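Local coordinates for protein CELL division inhibitor (Pyrococcus furiosus, PDB 1G3Q) that probably binds and hydrolyses ATP as a MinD-type cell division inhibitor, and is captured here with ADP and magnesium, at residues A[67-72]-A[82-87]; A[57-62]-A[99-104]. All blocks are in the same frame, centred on the assembly; numbering follows the deposited sequence.

Interaction 1 of 2, residues A[67-72]-A[82-87]; sequences ANVEDA and YVLPGA
L84, the last residue of strand 81-84, reaches across to the turn that closes at A72, and its two methyl groups divide the work. CB and CG stand back, CB lying 4.2 Å from A72 O, while the branches beyond them make the side-chain contact. With CG turned opposite the backbone N (chi1 174°), CD1 lies against A72, 3.3 Å from A72 O, and its 3.4 Å to A72 CB is tighter than ordinary carbon contact. CD2 points on to the 3-10 turn 69-71 and meets V69 CG2 at 4.1 Å; here the two side chains run at about a right angle, so the overlap is confined to their methyls. A72 O also receives a CA-H...O contact from L84 CA, 3.5 Å long and 174° at the hydrogen, and P85 CD packs against A72 O at 3.1 Å. No hydrogen bond joins the two segments, and the touching residues are buried. V69 and A72 also lean on V62 of helix 59-63, and L84 rests on V37 of strand 34-38, so the contact lies between that helix and strands 81-84 and 34-38, with P85 touching Y74 of strand 74-75.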
# COMPACT_ATOMS: atom_id res chain seq x y z
N ALA A 67 -18.71 14.17 -3.35
CA ALA A 67 -18.23 13.92 -4.70
C ALA A 67 -18.34 12.45 -5.10
O ALA A 67 -18.29 11.57 -4.25
CB ALA A 67 -16.77 14.38 -4.83
N ASN A 68 -18.48 12.21 -6.40
CA ASN A 68 -18.56 10.85 -6.91
C ASN A 68 -17.12 10.35 -7.01
O ASN A 68 -16.23 11.10 -7.42
CB ASN A 68 -19.22 10.83 -8.29
CG ASN A 68 -20.67 11.27 -8.24
OD1 ASN A 68 -21.44 10.78 -7.41
ND2 ASN A 68 -21.06 12.19 -9.11
N VAL A 69 -16.88 9.10 -6.63
CA VAL A 69 -15.53 8.56 -6.66
C VAL A 69 -14.86 8.70 -8.03
O VAL A 69 -13.64 8.80 -8.12
CB VAL A 69 -15.51 7.08 -6.21
CG1 VAL A 69 -16.16 6.19 -7.27
CG2 VAL A 69 -14.08 6.64 -5.92
N GLU A 70 -15.67 8.71 -9.10
CA GLU A 70 -15.14 8.86 -10.45
C GLU A 70 -14.35 10.16 -10.58
O GLU A 70 -13.36 10.23 -11.32
CB GLU A 70 -16.27 8.89 -11.49
CG GLU A 70 -16.94 7.56 -11.79
CD GLU A 70 -17.70 6.98 -10.61
OE1 GLU A 70 -18.21 7.76 -9.78
OE2 GLU A 70 -17.79 5.73 -10.53
N ASP A 71 -14.79 11.20 -9.88
CA ASP A 71 -14.13 12.49 -9.95
C ASP A 71 -12.91 12.65 -9.06
O ASP A 71 -12.31 13.72 -9.00
CB ASP A 71 -15.13 13.62 -9.65
CG ASP A 71 -16.15 13.78 -10.75
OD1 ASP A 71 -15.77 13.62 -11.92
OD2 ASP A 71 -17.33 14.09 -10.46
N ALA A 72 -12.53 11.57 -8.38
CA ALA A 72 -11.36 11.60 -7.51
C ALA A 72 -10.28 10.67 -8.06
O ALA A 72 -9.31 10.36 -7.39
CB ALA A 72 -11.74 11.19 -6.09
N TYR A 82 -3.03 4.85 -11.90
CA TYR A 82 -3.92 5.95 -11.54
C TYR A 82 -3.94 6.06 -10.03
O TYR A 82 -3.55 5.12 -9.33
CB TYR A 82 -5.32 5.68 -12.10
CG TYR A 82 -5.31 5.47 -13.59
CD1 TYR A 82 -4.91 4.26 -14.14
CD2 TYR A 82 -5.62 6.52 -14.46
CE1 TYR A 82 -4.83 4.08 -15.52
CE2 TYR A 82 -5.54 6.36 -15.84
CZ TYR A 82 -5.14 5.14 -16.36
OH TYR A 82 -5.04 4.99 -17.72
N VAL A 83 -4.38 7.20 -9.52
CA VAL A 83 -4.42 7.38 -8.08
C VAL A 83 -5.72 8.00 -7.59
O VAL A 83 -6.35 8.81 -8.28
CB VAL A 83 -3.21 8.26 -7.61
CG1 VAL A 83 -3.27 9.62 -8.27
CG2 VAL A 83 -3.19 8.39 -6.08
N LEU A 84 -6.13 7.55 -6.41
CA LEU A 84 -7.33 8.04 -5.72
C LEU A 84 -6.65 8.66 -4.50
O LEU A 84 -6.41 7.99 -3.49
CB LEU A 84 -8.23 6.87 -5.30
CG LEU A 84 -9.46 7.17 -4.43
CD1 LEU A 84 -10.19 8.37 -4.97
CD2 LEU A 84 -10.38 5.95 -4.40
N PRO A 85 -6.30 9.95 -4.59
CA PRO A 85 -5.61 10.71 -3.54
C PRO A 85 -6.41 11.09 -2.31
O PRO A 85 -7.63 11.14 -2.33
CB PRO A 85 -5.13 11.95 -4.30
CG PRO A 85 -6.32 12.23 -5.19
CD PRO A 85 -6.69 10.84 -5.71
N GLY A 86 -5.68 11.36 -1.23
CA GLY A 86 -6.32 11.77 0.01
C GLY A 86 -5.99 13.24 0.25
O GLY A 86 -4.95 13.72 -0.21
N ALA A 87 -6.86 13.95 0.95
CA ALA A 87 -6.62 15.35 1.25
C ALA A 87 -5.72 15.40 2.48
O ALA A 87 -5.68 14.44 3.25
CB ALA A 87 -7.95 16.07 1.54

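Interaction 2 of 2, residues A[57-62]-A[99-104]; sequences VTLHDV and RKLPEV
The amide of T58 gives the shortest sound polar bond, 2.8 Å from T58 N to D61 OD2, at 161° and on the anti lone pair of that oxygen. T58 is the N-cap of helix 59-63 and forms a capping box with D61; T58 OG1 in turn takes a weak capping bond from H60 N, 3.4 Å long. The cap belongs to one segment alone, and the helix it starts presents L59 and V62 to helix 101-106. L59 CD2 meets L101 CD2 at 3.6 Å, methyl to methyl, with the two leucines at about a right angle. In L101 CG stands opposite the carbonyl carbon (chi1 -81°), which sends the end of the chain nearer L59 than the direction of CB would suggest. The other L59 branch, CD1, touches V104 CG1 at 4.2 Å, and one turn on V62 CG1 packs against V104 CG1 at 3.8 Å. Cutting L59 back to an alanine is likely to open a gap between the helices, leaving L101 CD2 without its methyl partner and V104 with V62 as its remaining contact across these segments. L63 extends the same surface, touching K100, L101 and V104. With no hydrogen bond crossing and the closest approaches all between methyl carbons, the pairing of the two helices here rests on shape and burial of apolar surface, not on directional bonds.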
# COMPACT_ATOMS: atom_id res chain seq x y z
N VAL A 57 -9.98 17.25 -5.95
CA VAL A 57 -10.98 16.31 -5.44
C VAL A 57 -10.27 15.07 -4.92
O VAL A 57 -9.44 14.49 -5.61
CB VAL A 57 -11.97 15.90 -6.54
CG1 VAL A 57 -13.09 15.06 -5.94
CG2 VAL A 57 -12.54 17.14 -7.22
N THR A 58 -10.60 14.67 -3.70
CA THR A 58 -9.96 13.52 -3.08
C THR A 58 -10.94 12.50 -2.53
O THR A 58 -12.15 12.70 -2.53
CB THR A 58 -9.07 13.96 -1.90
OG1 THR A 58 -9.89 14.62 -0.92
CG2 THR A 58 -7.98 14.93 -2.36
N LEU A 59 -10.39 11.40 -2.04
CA LEU A 59 -11.19 10.34 -1.44
C LEU A 59 -11.96 10.93 -0.26
O LEU A 59 -13.09 10.53 0.03
CB LEU A 59 -10.27 9.21 -0.96
CG LEU A 59 -10.89 8.04 -0.17
CD1 LEU A 59 -12.03 7.42 -0.96
CD2 LEU A 59 -9.81 7.01 0.12
N HIS A 60 -11.36 11.91 0.41
CA HIS A 60 -12.01 12.54 1.56
C HIS A 60 -13.31 13.23 1.15
O HIS A 60 -14.30 13.20 1.90
CB HIS A 60 -11.06 13.55 2.22
CG HIS A 60 -9.88 12.92 2.89
ND1 HIS A 60 -8.86 12.31 2.18
CD2 HIS A 60 -9.56 12.79 4.19
CE1 HIS A 60 -7.97 11.84 3.03
NE2 HIS A 60 -8.36 12.12 4.25
N ASP A 61 -13.31 13.83 -0.03
CA ASP A 61 -14.50 14.50 -0.55
C ASP A 61 -15.58 13.45 -0.80
O ASP A 61 -16.75 13.66 -0.49
CB ASP A 61 -14.18 15.23 -1.86
CG ASP A 61 -13.32 16.45 -1.65
OD1 ASP A 61 -13.77 17.38 -0.96
OD2 ASP A 61 -12.18 16.47 -2.18
N VAL A 62 -15.16 12.32 -1.36
CA VAL A 62 -16.06 11.22 -1.65
C VAL A 62 -16.66 10.67 -0.36
O VAL A 62 -17.88 10.48 -0.26
CB VAL A 62 -15.32 10.08 -2.39
CG1 VAL A 62 -16.28 8.95 -2.73
CG2 VAL A 62 -14.66 10.62 -3.67
N ARG A 99 -16.17 4.70 7.44
CA ARG A 99 -17.04 3.54 7.31
C ARG A 99 -17.52 3.31 5.88
O ARG A 99 -17.99 2.22 5.54
CB ARG A 99 -18.23 3.68 8.25
CG ARG A 99 -17.83 3.80 9.72
CD ARG A 99 -18.99 4.28 10.58
NE ARG A 99 -19.57 5.51 10.06
CZ ARG A 99 -20.68 6.07 10.53
NH1 ARG A 99 -21.33 5.49 11.53
NH2 ARG A 99 -21.17 7.17 9.96
N LYS A 100 -17.39 4.33 5.03
CA LYS A 100 -17.83 4.20 3.64
C LYS A 100 -16.71 3.78 2.69
O LYS A 100 -16.92 3.66 1.49
CB LYS A 100 -18.44 5.52 3.16
CG LYS A 100 -19.80 5.80 3.77
CD LYS A 100 -20.34 7.16 3.38
CE LYS A 100 -21.76 7.34 3.92
NZ LYS A 100 -22.27 8.71 3.64
N LEU A 101 -15.52 3.56 3.24
CA LEU A 101 -14.38 3.15 2.42
C LEU A 101 -14.64 1.84 1.65
O LEU A 101 -14.45 1.79 0.44
CB LEU A 101 -13.12 3.01 3.29
CG LEU A 101 -12.40 4.32 3.60
CD1 LEU A 101 -11.32 4.10 4.66
CD2 LEU A 101 -11.78 4.87 2.31
N PRO A 102 -15.08 0.78 2.35
CA PRO A 102 -15.34 -0.48 1.66
C PRO A 102 -16.28 -0.38 0.46
O PRO A 102 -15.97 -0.90 -0.61
CB PRO A 102 -15.91 -1.36 2.77
CG PRO A 102 -15.13 -0.89 3.97
CD PRO A 102 -15.20 0.61 3.81
N GLU A 103 -17.41 0.30 0.62
CA GLU A 103 -18.35 0.43 -0.49
C GLU A 103 -17.78 1.28 -1.62
O GLU A 103 -17.97 0.97 -2.80
CB GLU A 103 -19.69 1.01 -0.00
CG GLU A 103 -19.62 2.42 0.57
CD GLU A 103 -20.91 2.83 1.26
OE1 GLU A 103 -21.33 2.14 2.21
OE2 GLU A 103 -21.51 3.85 0.86
N VAL A 104 -17.07 2.35 -1.27
CA VAL A 104 -16.49 3.22 -2.28
C VAL A 104 -15.42 2.51 -3.11
O VAL A 104 -15.46 2.52 -4.34
CB VAL A 104 -15.85 4.47 -1.65
CG1 VAL A 104 -15.12 5.28 -2.72
CG2 VAL A 104 -16.92 5.32 -1.00

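In the fold
From the N terminus the chain passes through strands 3-8 and 34-38 before it reaches 57-62, at the start of helix 59-63, and then the 67-72 turn. It next makes the antiparallel pair 74-75 and 81-84, and interaction 1 closes this nine-residue excursion as 82-87 returns beside the turn. The chain continues through helix 90-95 to 99-104, where interaction 2 closes a loop of 36 residues that encloses the whole of interaction 1. Their centres are 8 Å apart. Interaction 1 joins the 67-72 turn to the end of strand 81-84, interaction 2 joins helix 59-63 to helix 101-106, and a probable hydrogen bond, P85 O to L59 N at 2.8 Å, connects the two.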